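Local coordinates for protein phycocyanobilin lyase subunit alpha (Nostoc sp. PCC 7120, PDB 5N3U) that associates with CpcF to form a phycocyanobilin lyase that is probably required for attaching the chromophore to the phycocyanin alpha subunit, CpcA, at residues A[50-55]-A[79-84]; A[56-61]-A[71-76]; A[103-108]-A[144-149]; A[182-187]-A[219-224]; A[225-230]-A[242-247]. One frame throughout, in Å; residues are numbered along the deposited sequence.

How the interactions relate
From the N terminus, interaction 1 joins helix 49-58 to helix 72-83, and interaction 2, lying within the loop that 50-55 and 79-84 close, brings the facing ends of the same two helices together around the linker 62-70. Interaction 3 follows in series, tying helix 102-115 to the loop that leads into helix 148-157; it touches interactions 1 and 2 where Ala107 packs on Arg79 and Val104 on Arg74 and Arg75. Beyond the chain's centre, interaction 4 links helix 176-190 to the end of helix 208-221, and interaction 5 closes the last short loop, between 225-230 and 242-247. These two touch through Leu247. None of the five cross.

Interaction 1 of 5, residues A[50-55]-A[79-84]; sequences AAVDAL and RALGKL
Leu55 and Leu81 meet closely where the antiparallel helices 49-58 and 72-83 face each other, their short segments inclined at 151° with axes 10.1 Å apart. The tight part surrounds Leu55. Its CB lies 3.7 Å from Leu81 CD2, while its CD1 reaches on to Leu84 CD1, also at 3.7 Å, the two side chains crossing at about a right angle. Ala80 CB adds a methyl at 4.0 Å from the same Leu55 CD1. With CG of Leu81 beside its backbone N (chi1 -71°), a side chain that sets out along the interface brings its end in towards Leu55. The Val52 end is looser: Val52 and Leu84 run antiparallel past one another, with Val52 CG2 4.2 Å from Leu84 CD1, and Val52 CG1 is 4.3 Å from Leu81 CD2. Asp53, Arg79 and Lys83, partly exposed, lie outside this apolar seam. An alanine in place of Leu81 would remove both methyls packed against Leu55 CB and is likely to open a gap between the helices. This is the antiparallel helix packing of HEAT-like repeats; helix 19-25 touches Ala51 and Ala54 on one flank, and helix 102-115 meets Arg79 and Lys83 on the other.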
# COMPACT_ATOMS: atom_id res chain seq x y z
N ALA A 50 16.48 -14.16 20.34
CA ALA A 50 17.65 -13.31 20.21
C ALA A 50 17.21 -11.91 19.69
O ALA A 50 17.87 -10.93 19.99
CB ALA A 50 18.73 -13.89 19.30
N ALA A 51 16.10 -11.85 18.96
CA ALA A 51 15.59 -10.53 18.50
C ALA A 51 15.17 -9.72 19.73
O ALA A 51 15.61 -8.61 19.93
CB ALA A 51 14.46 -10.76 17.56
N VAL A 52 14.48 -10.37 20.63
CA VAL A 52 13.99 -9.76 21.86
C VAL A 52 15.15 -9.25 22.66
O VAL A 52 15.17 -8.12 23.07
CB VAL A 52 13.06 -10.72 22.66
CG1 VAL A 52 12.68 -10.17 24.02
CG2 VAL A 52 11.79 -11.05 21.93
N ASP A 53 16.15 -10.10 22.93
CA ASP A 53 17.31 -9.67 23.70
C ASP A 53 18.06 -8.51 23.10
O ASP A 53 18.45 -7.56 23.77
CB ASP A 53 18.31 -10.84 23.84
CG ASP A 53 17.76 -12.01 24.74
OD1 ASP A 53 16.65 -11.90 25.34
OD2 ASP A 53 18.42 -13.07 24.80
N ALA A 54 18.28 -8.57 21.80
CA ALA A 54 18.93 -7.45 21.09
C ALA A 54 18.15 -6.13 21.18
O ALA A 54 18.74 -5.01 21.33
CB ALA A 54 19.13 -7.85 19.63
N LEU A 55 16.84 -6.24 21.09
CA LEU A 55 16.03 -5.00 21.23
C LEU A 55 16.06 -4.46 22.64
O LEU A 55 16.13 -3.23 22.84
CB LEU A 55 14.62 -5.25 20.73
CG LEU A 55 14.51 -5.43 19.24
CD1 LEU A 55 13.22 -6.11 18.90
CD2 LEU A 55 14.68 -4.11 18.48
N ARG A 79 9.09 0.42 20.56
CA ARG A 79 7.88 0.18 19.74
C ARG A 79 7.89 -1.26 19.24
O ARG A 79 6.91 -1.98 19.36
CB ARG A 79 7.86 1.07 18.52
CG ARG A 79 7.71 2.54 18.72
CD ARG A 79 7.86 3.45 17.44
NE ARG A 79 7.82 4.88 17.85
CZ ARG A 79 8.66 5.85 17.51
NH1 ARG A 79 9.68 5.66 16.66
NH2 ARG A 79 8.44 7.09 17.97
N ALA A 80 9.04 -1.72 18.76
CA ALA A 80 9.16 -3.09 18.29
C ALA A 80 8.83 -4.13 19.37
O ALA A 80 8.07 -5.11 19.09
CB ALA A 80 10.57 -3.33 17.75
N LEU A 81 9.30 -3.91 20.60
CA LEU A 81 9.13 -4.89 21.69
C LEU A 81 7.71 -5.12 22.03
O LEU A 81 7.30 -6.25 22.40
CB LEU A 81 9.91 -4.50 22.91
CG LEU A 81 11.38 -4.66 22.71
CD1 LEU A 81 12.12 -3.97 23.78
CD2 LEU A 81 11.68 -6.14 22.76
N GLY A 82 6.88 -4.10 21.86
CA GLY A 82 5.50 -4.31 22.16
C GLY A 82 4.81 -5.28 21.18
O GLY A 82 3.85 -5.83 21.53
N LYS A 83 5.29 -5.41 19.96
CA LYS A 83 4.66 -6.21 18.93
C LYS A 83 5.12 -7.67 19.07
O LYS A 83 4.55 -8.53 18.44
CB LYS A 83 5.06 -5.69 17.57
CG LYS A 83 4.43 -4.30 17.29
CD LYS A 83 4.93 -3.63 16.05
CE LYS A 83 4.11 -3.93 14.77
NZ LYS A 83 3.92 -5.40 14.48
N LEU A 84 6.16 -7.92 19.86
CA LEU A 84 6.71 -9.28 19.92
C LEU A 84 6.11 -10.15 21.00
O LEU A 84 6.44 -11.28 21.03
CB LEU A 84 8.23 -9.20 20.03
CG LEU A 84 8.89 -8.40 18.92
CD1 LEU A 84 10.38 -8.47 18.99
CD2 LEU A 84 8.43 -8.80 17.55

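Interaction 2 of 5, residues A[56-61]-A[71-76]; sequences IAALED and YPLRRN
Arg74 carries its guanidinium to the backbone of Asp61 by leaving with CG beside its own backbone N (chi1 -72°) and running extended from CG to NE; Asp61 in turn holds CG opposite its backbone N, which turns its side chain across that of Leu73, nearly at right angles. Two nitrogens of Arg74 grip one carbonyl oxygen side-on: NE is 2.8 Å and NH2 2.9 Å from Asp61 O, with N-H...O angles of 146° and 142°. The oxygen lies close to the guanidinium plane, but NH2 approaches from above the carbonyl plane. Glu60 CA lies over one guanidinium face and Tyr71 CE2 over the opposite one, both near the rim, and these neighbours probably limit its rotation. Along the aliphatic shank, Arg74 CD rests 3.1 Å from Leu59 O. A leucine in place of Arg74 would probably leave Asp61 O without both donors and let the turn 58-61 shift. Beside this grip, Leu73 CD2 packs on Ala58 CB at 4.0 Å. Asp61 OD2 accepts from a water at 2.7 Å and from Asp64 N in the linker. The contact thus ties the end of helix 49-58 to the start of helix 72-83, two consecutive helices of the HEAT-like array; Arg34 and Ala38 of helix 31-43 touch Leu73, and helix 102-115 packs on Arg74 through Val104.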
# COMPACT_ATOMS: atom_id res chain seq x y z
N ILE A 56 16.04 -5.34 23.63
CA ILE A 56 16.19 -4.92 25.00
C ILE A 56 17.46 -4.19 25.20
O ILE A 56 17.46 -3.15 25.84
CB ILE A 56 16.04 -6.11 25.97
CG1 ILE A 56 14.60 -6.59 25.90
CG2 ILE A 56 16.53 -5.72 27.41
CD1 ILE A 56 14.26 -7.92 26.54
N ALA A 57 18.57 -4.70 24.66
CA ALA A 57 19.83 -4.00 24.80
C ALA A 57 19.79 -2.59 24.16
O ALA A 57 20.30 -1.62 24.68
CB ALA A 57 20.93 -4.84 24.17
N ALA A 58 19.09 -2.49 23.03
CA ALA A 58 18.98 -1.20 22.33
C ALA A 58 18.14 -0.20 23.09
O ALA A 58 18.26 1.01 22.84
CB ALA A 58 18.39 -1.50 20.98
N LEU A 59 17.37 -0.65 24.09
CA LEU A 59 16.76 0.31 25.03
C LEU A 59 17.77 1.16 25.84
O LEU A 59 17.43 2.21 26.34
CB LEU A 59 15.77 -0.35 25.95
CG LEU A 59 14.60 -1.11 25.40
CD1 LEU A 59 13.77 -1.71 26.49
CD2 LEU A 59 13.72 -0.16 24.61
N GLU A 60 19.02 0.74 25.90
CA GLU A 60 20.06 1.51 26.55
C GLU A 60 21.02 2.17 25.55
O GLU A 60 22.03 2.71 25.97
CB GLU A 60 20.85 0.58 27.48
CG GLU A 60 19.94 0.16 28.63
CD GLU A 60 20.45 -1.03 29.45
OE1 GLU A 60 19.75 -1.34 30.43
OE2 GLU A 60 21.49 -1.66 29.13
N ASP A 61 20.67 2.22 24.25
CA ASP A 61 21.50 2.91 23.28
C ASP A 61 21.89 4.29 23.67
O ASP A 61 21.06 5.15 24.09
CB ASP A 61 20.80 2.98 21.91
CG ASP A 61 21.69 3.58 20.83
OD1 ASP A 61 22.80 2.98 20.59
OD2 ASP A 61 21.34 4.65 20.27
N TYR A 71 16.32 9.91 21.58
CA TYR A 71 17.03 8.69 21.39
C TYR A 71 16.31 7.87 20.32
O TYR A 71 15.49 7.01 20.65
CB TYR A 71 17.00 7.91 22.69
CG TYR A 71 17.80 8.47 23.86
CD1 TYR A 71 17.23 9.34 24.76
CD2 TYR A 71 19.11 8.00 24.12
CE1 TYR A 71 17.93 9.79 25.86
CE2 TYR A 71 19.85 8.47 25.18
CZ TYR A 71 19.26 9.35 26.04
OH TYR A 71 19.95 9.85 27.07
N PRO A 72 16.58 8.12 19.02
CA PRO A 72 15.85 7.40 17.95
C PRO A 72 15.84 5.88 18.03
O PRO A 72 14.85 5.25 17.78
CB PRO A 72 16.56 7.85 16.67
CG PRO A 72 17.08 9.20 17.00
CD PRO A 72 17.49 9.15 18.47
N LEU A 73 16.95 5.26 18.30
CA LEU A 73 16.93 3.82 18.32
C LEU A 73 16.15 3.32 19.55
O LEU A 73 15.53 2.28 19.47
CB LEU A 73 18.38 3.20 18.29
CG LEU A 73 18.44 1.69 18.31
CD1 LEU A 73 17.80 1.16 17.04
CD2 LEU A 73 19.92 1.11 18.39
N ARG A 74 16.21 4.03 20.66
CA ARG A 74 15.45 3.57 21.82
C ARG A 74 13.94 3.62 21.49
O ARG A 74 13.21 2.72 21.83
CB ARG A 74 15.69 4.42 23.03
CG ARG A 74 17.05 4.21 23.63
CD ARG A 74 17.14 4.94 24.95
NE ARG A 74 18.53 5.04 25.37
CZ ARG A 74 18.93 5.39 26.57
NH1 ARG A 74 18.05 5.64 27.53
NH2 ARG A 74 20.24 5.47 26.81
N ARG A 75 13.52 4.66 20.79
CA ARG A 75 12.13 4.74 20.39
C ARG A 75 11.68 3.57 19.54
O ARG A 75 10.70 2.94 19.79
CB ARG A 75 11.90 6.06 19.62
CG ARG A 75 12.20 7.31 20.38
CD ARG A 75 12.22 8.51 19.40
NE ARG A 75 12.53 9.76 20.12
CZ ARG A 75 12.63 10.95 19.52
NH1 ARG A 75 12.43 11.03 18.23
NH2 ARG A 75 12.90 12.06 20.21
N ASN A 76 12.42 3.25 18.51
CA ASN A 76 12.06 2.18 17.63
C ASN A 76 12.15 0.80 18.26
O ASN A 76 11.33 -0.04 18.01
CB ASN A 76 12.98 2.19 16.38
CG ASN A 76 12.41 3.03 15.28
OD1 ASN A 76 11.42 3.81 15.50
ND2 ASN A 76 12.97 2.88 14.10
O HOH W 1 19.00 5.89 20.52

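Interaction 3 of 5, residues A[103-108]-A[144-149]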
# COMPACT_ATOMS: atom_id res chain seq x y z
N TYR A 103 9.26 10.76 23.57
CA TYR A 103 8.85 9.80 22.57
C TYR A 103 9.30 8.36 22.96
O TYR A 103 8.64 7.42 22.61
CB TYR A 103 9.34 10.18 21.18
CG TYR A 103 8.63 11.39 20.69
CD1 TYR A 103 7.30 11.29 20.28
CD2 TYR A 103 9.24 12.64 20.72
CE1 TYR A 103 6.56 12.45 19.91
CE2 TYR A 103 8.55 13.78 20.31
CZ TYR A 103 7.21 13.66 19.93
OH TYR A 103 6.49 14.76 19.56
N VAL A 104 10.32 8.23 23.77
CA VAL A 104 10.65 6.93 24.40
C VAL A 104 9.58 6.54 25.43
O VAL A 104 9.16 5.42 25.45
CB VAL A 104 12.02 6.95 25.04
CG1 VAL A 104 12.24 5.69 25.83
CG2 VAL A 104 13.07 7.04 23.97
N ARG A 105 9.22 7.46 26.29
CA ARG A 105 8.16 7.24 27.28
C ARG A 105 6.88 6.80 26.61
O ARG A 105 6.21 5.84 27.03
CB ARG A 105 7.94 8.45 28.20
CG ARG A 105 9.20 8.94 28.92
CD ARG A 105 8.93 9.78 30.19
NE ARG A 105 8.25 11.04 29.95
CZ ARG A 105 8.81 12.10 29.40
NH1 ARG A 105 10.09 12.06 29.01
NH2 ARG A 105 8.09 13.19 29.21
N GLU A 106 6.57 7.46 25.54
CA GLU A 106 5.33 7.17 24.77
C GLU A 106 5.38 5.78 24.17
O GLU A 106 4.45 5.00 24.25
CB GLU A 106 5.14 8.20 23.64
CG GLU A 106 3.76 8.08 23.02
CD GLU A 106 3.47 9.20 22.03
OE1 GLU A 106 4.31 9.41 21.10
OE2 GLU A 106 2.43 9.89 22.25
N ALA A 107 6.48 5.47 23.49
CA ALA A 107 6.65 4.18 22.89
C ALA A 107 6.60 3.07 23.91
O ALA A 107 5.97 2.06 23.67
CB ALA A 107 8.00 4.13 22.17
N ALA A 108 7.19 3.30 25.08
CA ALA A 108 7.20 2.30 26.15
C ALA A 108 5.84 2.06 26.73
O ALA A 108 5.40 0.93 26.93
CB ALA A 108 8.16 2.69 27.28
N LEU A 144 1.83 16.70 24.91
CA LEU A 144 1.68 17.06 26.31
C LEU A 144 2.87 16.67 27.09
O LEU A 144 3.77 16.03 26.54
CB LEU A 144 0.43 16.37 26.88
CG LEU A 144 -0.84 16.68 26.12
CD1 LEU A 144 -2.00 15.83 26.55
CD2 LEU A 144 -1.22 18.13 26.24
N VAL A 145 2.94 17.07 28.35
CA VAL A 145 4.08 16.82 29.17
C VAL A 145 4.39 15.34 29.40
O VAL A 145 5.57 14.98 29.59
CB VAL A 145 4.10 17.57 30.52
CG1 VAL A 145 4.33 19.06 30.30
CG2 VAL A 145 2.87 17.26 31.36
N GLN A 146 3.33 14.51 29.33
CA GLN A 146 3.48 13.06 29.40
C GLN A 146 2.57 12.44 28.38
O GLN A 146 1.67 13.09 27.88
CB GLN A 146 3.16 12.51 30.82
CG GLN A 146 4.04 12.99 31.97
CD GLN A 146 5.43 12.47 31.82
OE1 GLN A 146 5.70 11.64 30.96
NE2 GLN A 146 6.28 12.89 32.67
N PRO A 147 2.86 11.20 27.96
CA PRO A 147 2.02 10.54 26.97
C PRO A 147 0.77 10.02 27.66
O PRO A 147 0.62 8.81 27.94
CB PRO A 147 2.91 9.40 26.44
CG PRO A 147 3.77 9.05 27.60
CD PRO A 147 4.04 10.38 28.27
N TYR A 148 -0.12 10.93 28.01
CA TYR A 148 -1.29 10.53 28.82
C TYR A 148 -2.16 9.52 28.13
O TYR A 148 -2.67 8.58 28.79
CB TYR A 148 -2.10 11.80 29.22
CG TYR A 148 -1.34 12.69 30.22
CD1 TYR A 148 -1.15 12.28 31.53
CD2 TYR A 148 -0.79 13.88 29.82
CE1 TYR A 148 -0.53 13.08 32.43
CE2 TYR A 148 -0.09 14.66 30.69
CZ TYR A 148 0.05 14.28 31.98
OH TYR A 148 0.74 15.03 32.88
N GLU A 149 -2.39 9.69 26.84
CA GLU A 149 -3.18 8.76 26.13
C GLU A 149 -2.73 7.32 26.33
O GLU A 149 -3.52 6.44 26.70
CB GLU A 149 -3.23 9.15 24.64
CG GLU A 149 -4.01 8.20 23.72
CD GLU A 149 -4.16 8.73 22.26
OE1 GLU A 149 -3.55 9.77 21.91
OE2 GLU A 149 -4.97 8.19 21.46
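The Arg105 guanidinium meets its partners edge-on: Gln146 OE1 and Val145 O both lie near its plane, and the amide of Gln146 stands across it, the two planes 75° apart. Gln146 also places its CB over one face of the Tyr148 ring, near the rim, 3.8 Å above the plane. The contact belongs to the HEAT-repeat array and joins helix 102-115 to the loop leading into helix 148-157. The nearly straight bond is the one from Arg105 NE to Gln146 OE1, 2.8 Å long with an N-H...O angle of 164°, the donor tilted slightly from the amide carbonyl plane. NH2 adds two weak bonds, to Val145 O at 3.1 Å and to Gln146 OE1 at 3.3 Å, while NH1 turns to Cys99 O before the helix, so that the guanidinium bridges two loops. Bends in both chains make the meeting possible: Arg105 folds at chi3 (-64°), and Gln146 folds at chi2 to bring its amide back towards the helix. Next to this polar end the packing is apolar. Pro147, at the N-cap position of helix 148-157 and the centre of an inverse gamma turn, presses its ring against the backbone of helix 102-115. Glu106 and Pro147 brush by one another, oppositely directed, with Pro147 CB 3.7 Å from Glu106 CA and 3.8 Å from Glu106 CG.

Interaction 4 of 5, residues A[182-187]-A[219-224]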
# COMPACT_ATOMS: atom_id res chain seq x y z
N ALA A 182 -9.22 7.91 28.73
CA ALA A 182 -9.72 7.82 30.07
C ALA A 182 -11.07 7.05 30.06
O ALA A 182 -11.29 6.20 30.91
CB ALA A 182 -9.91 9.19 30.67
N ALA A 183 -11.89 7.27 29.03
CA ALA A 183 -13.16 6.48 28.89
C ALA A 183 -12.92 5.04 28.70
O ALA A 183 -13.47 4.18 29.39
CB ALA A 183 -13.96 7.03 27.77
N ARG A 184 -11.95 4.72 27.85
CA ARG A 184 -11.54 3.34 27.74
C ARG A 184 -11.04 2.69 28.94
O ARG A 184 -11.44 1.56 29.30
CB ARG A 184 -10.51 3.21 26.60
CG ARG A 184 -9.96 1.83 26.42
CD ARG A 184 -8.68 2.06 25.66
NE ARG A 184 -8.02 0.98 24.93
CZ ARG A 184 -7.22 0.07 25.43
NH1 ARG A 184 -7.02 -0.11 26.77
NH2 ARG A 184 -6.67 -0.75 24.53
N ALA A 185 -10.13 3.35 29.61
CA ALA A 185 -9.62 2.81 30.83
C ALA A 185 -10.69 2.68 31.93
O ALA A 185 -10.78 1.66 32.62
CB ALA A 185 -8.50 3.63 31.35
N MET A 186 -11.54 3.69 32.01
CA MET A 186 -12.58 3.61 33.03
C MET A 186 -13.51 2.41 32.80
O MET A 186 -13.90 1.71 33.76
CB MET A 186 -13.32 4.93 33.07
CG MET A 186 -12.57 6.08 33.80
SD MET A 186 -12.11 5.74 35.47
CE MET A 186 -13.75 5.70 36.33
N TYR A 187 -13.91 2.21 31.57
CA TYR A 187 -14.68 1.02 31.25
C TYR A 187 -13.98 -0.29 31.59
O TYR A 187 -14.52 -1.21 32.23
CB TYR A 187 -15.11 1.03 29.83
CG TYR A 187 -16.07 -0.15 29.58
CD1 TYR A 187 -15.58 -1.42 29.22
CD2 TYR A 187 -17.43 -0.00 29.74
CE1 TYR A 187 -16.45 -2.50 29.02
CE2 TYR A 187 -18.31 -1.07 29.54
CZ TYR A 187 -17.82 -2.31 29.19
OH TYR A 187 -18.65 -3.38 29.00
N GLY A 219 -13.31 -2.35 20.47
CA GLY A 219 -12.76 -3.71 20.36
C GLY A 219 -12.02 -4.25 21.54
O GLY A 219 -12.31 -5.33 22.02
N ALA A 220 -11.12 -3.43 22.08
CA ALA A 220 -10.34 -3.80 23.27
C ALA A 220 -11.17 -4.08 24.50
O ALA A 220 -10.87 -4.93 25.30
CB ALA A 220 -9.36 -2.68 23.60
N ILE A 221 -12.26 -3.38 24.65
CA ILE A 221 -13.06 -3.59 25.83
C ILE A 221 -14.19 -4.57 25.58
O ILE A 221 -14.77 -5.05 26.53
CB ILE A 221 -13.57 -2.24 26.37
CG1 ILE A 221 -14.58 -1.64 25.43
CG2 ILE A 221 -12.36 -1.33 26.59
CD1 ILE A 221 -15.14 -0.31 25.82
N GLY A 222 -14.52 -4.82 24.32
CA GLY A 222 -15.52 -5.82 23.95
C GLY A 222 -16.94 -5.38 24.27
O GLY A 222 -17.75 -6.23 24.61
N TYR A 223 -17.26 -4.09 24.13
CA TYR A 223 -18.57 -3.53 24.52
C TYR A 223 -19.66 -3.86 23.52
O TYR A 223 -19.85 -3.15 22.52
CB TYR A 223 -18.47 -2.01 24.68
CG TYR A 223 -19.72 -1.27 25.18
CD1 TYR A 223 -20.37 -1.63 26.37
CD2 TYR A 223 -20.19 -0.15 24.49
CE1 TYR A 223 -21.51 -0.93 26.81
CE2 TYR A 223 -21.27 0.58 24.95
CZ TYR A 223 -21.94 0.16 26.09
OH TYR A 223 -23.02 0.89 26.47
N LEU A 224 -20.42 -4.89 23.84
CA LEU A 224 -21.43 -5.47 22.90
C LEU A 224 -22.46 -4.52 22.34
O LEU A 224 -22.73 -4.53 21.15
CB LEU A 224 -22.14 -6.66 23.54
CG LEU A 224 -23.11 -7.46 22.66
CD1 LEU A 224 -22.34 -8.19 21.56
CD2 LEU A 224 -23.85 -8.48 23.52
O HOH W 2 -17.50 -5.59 27.64
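Tyr187 and Ile221 form the centre of the contact, the ring's CD1 lying 3.6 Å from Ile221 CB and equally near Ile221 CD1. The CE2 and hydroxyl end of the ring meets Tyr223: Tyr187 OH is 3.6 Å from Tyr223 CD1, and the rings sit obliquely, their planes at 65° and centroids 5.4 Å apart. Arg184 passes slantwise across Ile221, its CG against Ile221 CG2 and its guanidinium taking the Ala220 CB methyl over one face, 3.4 Å from NH2. In Ile221, CG1 is lodged between backbone N and carbonyl carbon (chi1 69°), and this turns CG2 to Arg184 while CD1 reaches the tyrosine. A water in the plane of the Tyr187 ring ties the hydroxyl, 2.8 Å away, to the helix end: it donates to Ile221 O at 3.0 Å and more weakly to Gly222 O. Gly222, with positive phi, takes the chain out of the helix and brings Tyr223 beside the hydroxyl end of Tyr187. Further out, salt bridges to Glu113 and Asp217 fix the Arg184 guanidinium, and Glu197 binds the Tyr223 hydroxyl. Helix 193-203 lines the same core through Tyr195 and Leu199. Helices 176-190, 193-203 and 208-221 thus pack in layers, as in a HEAT-repeat solenoid.

Interaction 5 of 5, residues A[225-230]-A[242-247]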
# COMPACT_ATOMS: atom_id res chain seq x y z
N ALA A 225 -23.04 -3.68 23.18
CA ALA A 225 -23.99 -2.73 22.74
C ALA A 225 -23.57 -1.81 21.70
O ALA A 225 -24.39 -1.18 21.06
CB ALA A 225 -24.56 -1.93 23.98
N ALA A 226 -22.26 -1.66 21.44
CA ALA A 226 -21.83 -0.79 20.35
C ALA A 226 -21.84 -1.44 18.95
O ALA A 226 -21.46 -0.81 17.96
CB ALA A 226 -20.41 -0.29 20.65
N ALA A 227 -22.20 -2.71 18.86
CA ALA A 227 -22.06 -3.44 17.54
C ALA A 227 -22.62 -2.73 16.30
O ALA A 227 -21.90 -2.54 15.32
CB ALA A 227 -22.63 -4.81 17.67
N GLU A 228 -23.88 -2.29 16.33
CA GLU A 228 -24.43 -1.64 15.13
C GLU A 228 -23.89 -0.27 14.92
O GLU A 228 -23.74 0.19 13.77
CB GLU A 228 -26.01 -1.61 15.14
CG GLU A 228 -26.60 -3.02 15.05
CD GLU A 228 -26.45 -3.83 16.34
OE1 GLU A 228 -26.32 -3.25 17.46
OE2 GLU A 228 -26.46 -5.08 16.30
N ALA A 229 -23.55 0.44 16.00
CA ALA A 229 -22.91 1.69 15.83
C ALA A 229 -21.51 1.46 15.16
O ALA A 229 -21.10 2.24 14.36
CB ALA A 229 -22.72 2.40 17.14
N ILE A 230 -20.82 0.40 15.52
CA ILE A 230 -19.49 0.13 14.91
C ILE A 230 -19.69 -0.12 13.41
O ILE A 230 -19.07 0.53 12.56
CB ILE A 230 -18.86 -1.08 15.58
CG1 ILE A 230 -18.36 -0.64 16.94
CG2 ILE A 230 -17.72 -1.72 14.72
CD1 ILE A 230 -18.13 -1.80 17.87
N ILE A 242 -11.87 -4.99 13.25
CA ILE A 242 -11.10 -5.22 14.49
C ILE A 242 -11.96 -4.97 15.72
O ILE A 242 -11.86 -5.69 16.68
CB ILE A 242 -9.86 -4.28 14.58
CG1 ILE A 242 -8.86 -4.64 13.54
CG2 ILE A 242 -9.20 -4.36 15.95
CD1 ILE A 242 -8.33 -6.03 13.74
N ALA A 243 -12.78 -3.94 15.67
CA ALA A 243 -13.69 -3.65 16.79
C ALA A 243 -14.67 -4.80 16.99
O ALA A 243 -14.76 -5.36 18.09
CB ALA A 243 -14.39 -2.37 16.50
N LEU A 244 -15.28 -5.26 15.90
CA LEU A 244 -16.23 -6.40 15.97
C LEU A 244 -15.59 -7.64 16.43
O LEU A 244 -16.12 -8.39 17.24
CB LEU A 244 -17.03 -6.57 14.66
CG LEU A 244 -17.91 -5.40 14.32
CD1 LEU A 244 -18.49 -5.36 12.89
CD2 LEU A 244 -19.08 -5.36 15.35
N LYS A 245 -14.37 -7.87 16.01
CA LYS A 245 -13.67 -9.02 16.48
C LYS A 245 -13.52 -9.01 17.99
O LYS A 245 -13.54 -10.06 18.62
CB LYS A 245 -12.25 -8.97 15.91
CG LYS A 245 -11.35 -10.02 16.42
CD LYS A 245 -9.96 -9.74 15.89
CE LYS A 245 -9.09 -10.94 15.98
NZ LYS A 245 -8.50 -11.00 17.31
N GLY A 246 -13.25 -7.85 18.56
CA GLY A 246 -13.08 -7.78 20.03
C GLY A 246 -14.42 -8.02 20.71
O GLY A 246 -14.54 -8.71 21.70
N LEU A 247 -15.46 -7.52 20.14
CA LEU A 247 -16.78 -7.83 20.67
C LEU A 247 -17.08 -9.34 20.63
O LEU A 247 -17.56 -9.94 21.60
CB LEU A 247 -17.83 -7.05 19.92
CG LEU A 247 -18.26 -5.75 20.50
CD1 LEU A 247 -17.16 -4.71 20.50
CD2 LEU A 247 -19.43 -5.17 19.73
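Ile230 and Leu247 meet end to end, Ile230 CD1 lying 4.0 Å from Leu247 CD1, whereas Ile230 and Leu244 pass flank to flank, pointing opposite ways. The two branches of Ile230 divide the work. With CG2 opposite the backbone N and CG1 beside it (chi1 -75°), the CG2 methyl rests between Leu244 CG, 3.7 Å away, and Ala243 CB at 3.8 Å, while the CD1 end goes on to Leu247. Ala227, one turn earlier, offers a small surface: Leu247 CD2 settles 3.8 Å from both its CB and its backbone N, and Leu244 CD2 lies 4.0 Å from Ala227 O. Ala227 and Ala243 thus receive the larger side chains of the opposing helix, and all five touching residues are buried. Leu215 of helix 208-221 packs on both Ile230 and Ala243, and Leu271 of helix 263-273 on Ala227 and Leu244. Facing elsewhere, Lys245 forms a salt bridge with Glu187 and a cation-pi contact with Trp151, both of the lyase beta subunit, so helix 237-250 has one side in this core and another at the interface with that subunit. This is the apolar packing of a helical hairpin, as in the paired helices of alpha-solenoid proteins.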